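Local coordinates for putative uncharacterized protein TCIL3000_10_9440 (Trypanosoma congolense, PDB 5KMX) that is a surface antigen of the insect-stage parasite whose bilobed ectodomain, the part held in this chain, possibly serves as a sensor, at residues A[88-93]-A[188-193]. Numbering follows the deposited sequence.
Sequences RTPLRV and QGYEPR
Tyr190 turns one ring face to Val93 and points its hydroxyl at Pro90 O, so that one side chain from 188-193 carries nearly the whole contact. Val93 CG2 sits over the middle of that face, 3.5 Å from the centroid of the Tyr190 ring and 8° off the normal, a CH-pi contact. The other methyl, Val93 CG1, lies over the same face further out, above the C-O end, 3.5 Å from Tyr190 OH. At chi1 -59° CG1 is anti to the carbonyl carbon and CG2 lies between N and C, which sets both methyls down on one face. Tyr190 OH donates to Pro90 O at 2.9 Å; the acceptor lies at the ring edge and the bond arrives in the carbonyl plane, at 157°. Strands 85-100 and 189-191 do not pair directly: both run antiparallel to the long strand 145-165 in the mixed sheet of the bilobed ectodomain, where Tyr190 also packs on Val153. The phenol bond is made at the last strand residue before Leu91 interrupts strand 85-100. Leu91 O comes to the ring edge, 3.6 Å from Tyr190 CE2, while Thr89 CG2, anti to the backbone N, packs 3.5 Å from Tyr190 OH.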
loop_
_atom_site.group_PDB
_atom_site.type_symbol
_atom_site.label_atom_id
_atom_site.label_comp_id
_atom_site.label_asym_id
_atom_site.label_seq_id
_atom_site.Cartn_x
_atom_site.Cartn_y
_atom_site.Cartn_z
ATOM N N ARG A 88 -13.757 -4.366 1.403
ATOM C CA ARG A 88 -13.400 -5.506 2.231
ATOM C C ARG A 88 -11.964 -5.912 1.923
ATOM O O ARG A 88 -11.583 -6.021 0.759
ATOM C CB ARG A 88 -14.354 -6.672 1.982
ATOM C CG ARG A 88 -14.494 -7.612 3.161
ATOM C CD ARG A 88 -15.654 -8.562 2.964
ATOM N NE ARG A 88 -15.298 -9.708 2.133
ATOM C CZ ARG A 88 -16.179 -10.499 1.528
ATOM N NH1 ARG A 88 -17.481 -10.263 1.639
ATOM N NH2 ARG A 88 -15.759 -11.523 0.798
ATOM N N THR A 89 -11.175 -6.121 2.972
ATOM C CA THR A 89 -9.770 -6.474 2.825
ATOM C C THR A 89 -9.405 -7.611 3.772
ATOM O O THR A 89 -9.787 -7.587 4.942
ATOM C CB THR A 89 -8.853 -5.270 3.111
ATOM O OG1 THR A 89 -9.264 -4.149 2.320
ATOM C CG2 THR A 89 -7.404 -5.611 2.793
ATOM N N PRO A 90 -8.664 -8.615 3.274
ATOM C CA PRO A 90 -8.213 -9.661 4.197
ATOM C C PRO A 90 -7.179 -9.137 5.186
ATOM O O PRO A 90 -6.288 -8.379 4.802
ATOM C CB PRO A 90 -7.604 -10.716 3.267
ATOM C CG PRO A 90 -7.239 -9.977 2.031
ATOM C CD PRO A 90 -8.267 -8.898 1.883
ATOM N N LEU A 91 -7.303 -9.535 6.448
ATOM C CA LEU A 91 -6.356 -9.116 7.474
ATOM C C LEU A 91 -4.999 -9.765 7.253
ATOM O O LEU A 91 -3.971 -9.210 7.636
ATOM C CB LEU A 91 -6.877 -9.470 8.867
ATOM C CG LEU A 91 -8.107 -8.705 9.355
ATOM C CD1 LEU A 91 -8.622 -9.318 10.644
ATOM C CD2 LEU A 91 -7.790 -7.231 9.555
ATOM N N ARG A 92 -5.006 -10.941 6.631
ATOM C CA ARG A 92 -3.794 -11.724 6.426
ATOM C C ARG A 92 -3.596 -12.079 4.956
ATOM O O ARG A 92 -4.529 -12.510 4.280
ATOM C CB ARG A 92 -3.849 -13.007 7.259
ATOM C CG ARG A 92 -2.530 -13.754 7.353
ATOM C CD ARG A 92 -2.754 -15.202 7.755
ATOM N NE ARG A 92 -3.406 -15.949 6.682
ATOM C CZ ARG A 92 -3.932 -17.160 6.816
ATOM N NH1 ARG A 92 -3.901 -17.784 7.987
ATOM N NH2 ARG A 92 -4.502 -17.749 5.773
ATOM N N VAL A 93 -2.372 -11.889 4.472
ATOM C CA VAL A 93 -1.990 -12.326 3.134
ATOM C C VAL A 93 -0.590 -12.933 3.182
ATOM O O VAL A 93 0.078 -12.888 4.217
ATOM C CB VAL A 93 -2.020 -11.165 2.116
ATOM C CG1 VAL A 93 -3.413 -10.557 2.044
ATOM C CG2 VAL A 93 -0.985 -10.105 2.469
ATOM N N GLN A 188 -1.388 -3.427 -0.026
ATOM C CA GLN A 188 -1.501 -2.565 1.148
ATOM C C GLN A 188 -0.301 -2.728 2.077
ATOM O O GLN A 188 0.574 -3.562 1.840
ATOM C CB GLN A 188 -2.798 -2.871 1.906
ATOM C CG GLN A 188 -4.039 -2.970 1.017
ATOM C CD GLN A 188 -4.379 -1.662 0.323
ATOM O OE1 GLN A 188 -3.823 -0.613 0.644
ATOM N NE2 GLN A 188 -5.303 -1.722 -0.632
ATOM N N GLY A 189 -0.265 -1.918 3.133
ATOM C CA GLY A 189 0.802 -1.987 4.112
ATOM C C GLY A 189 0.577 -3.134 5.076
ATOM O O GLY A 189 -0.226 -3.024 6.003
ATOM N N TYR A 190 1.281 -4.240 4.846
ATOM C CA TYR A 190 1.177 -5.420 5.701
ATOM C C TYR A 190 2.427 -5.581 6.564
ATOM O O TYR A 190 3.542 -5.362 6.093
ATOM C CB TYR A 190 0.955 -6.676 4.855
ATOM C CG TYR A 190 -0.461 -6.834 4.348
ATOM C CD1 TYR A 190 -0.874 -6.226 3.171
ATOM C CD2 TYR A 190 -1.386 -7.591 5.053
ATOM C CE1 TYR A 190 -2.172 -6.371 2.710
ATOM C CE2 TYR A 190 -2.680 -7.741 4.601
ATOM C CZ TYR A 190 -3.071 -7.130 3.429
ATOM O OH TYR A 190 -4.363 -7.277 2.977
ATOM N N GLU A 191 2.231 -5.973 7.822
ATOM C CA GLU A 191 3.328 -6.115 8.782
ATOM C C GLU A 191 3.473 -7.560 9.269
ATOM O O GLU A 191 2.492 -8.305 9.298
ATOM C CB GLU A 191 3.103 -5.194 9.984
ATOM C CG GLU A 191 3.278 -3.710 9.687
ATOM C CD GLU A 191 2.928 -2.837 10.878
ATOM O OE1 GLU A 191 3.432 -1.697 10.947
ATOM O OE2 GLU A 191 2.144 -3.286 11.740
ATOM N N PRO A 192 4.701 -7.963 9.653
ATOM C CA PRO A 192 4.908 -9.301 10.225
ATOM C C PRO A 192 4.126 -9.536 11.520
ATOM O O PRO A 192 3.776 -10.677 11.820
ATOM C CB PRO A 192 6.416 -9.341 10.490
ATOM C CG PRO A 192 6.992 -8.369 9.528
ATOM C CD PRO A 192 5.980 -7.274 9.406
ATOM N N ARG A 193 3.875 -8.470 12.276
ATOM C CA ARG A 193 3.091 -8.556 13.505
ATOM C C ARG A 193 1.835 -7.695 13.384
ATOM O O ARG A 193 1.918 -6.487 13.162
ATOM C CB ARG A 193 3.926 -8.115 14.710
ATOM C CG ARG A 193 3.298 -8.464 16.052
ATOM C CD ARG A 193 4.093 -7.901 17.220
ATOM N NE ARG A 193 3.537 -8.321 18.506
ATOM C CZ ARG A 193 2.516 -7.726 19.117
ATOM N NH1 ARG A 193 1.921 -6.675 18.567
ATOM N NH2 ARG A 193 2.083 -8.187 20.283
#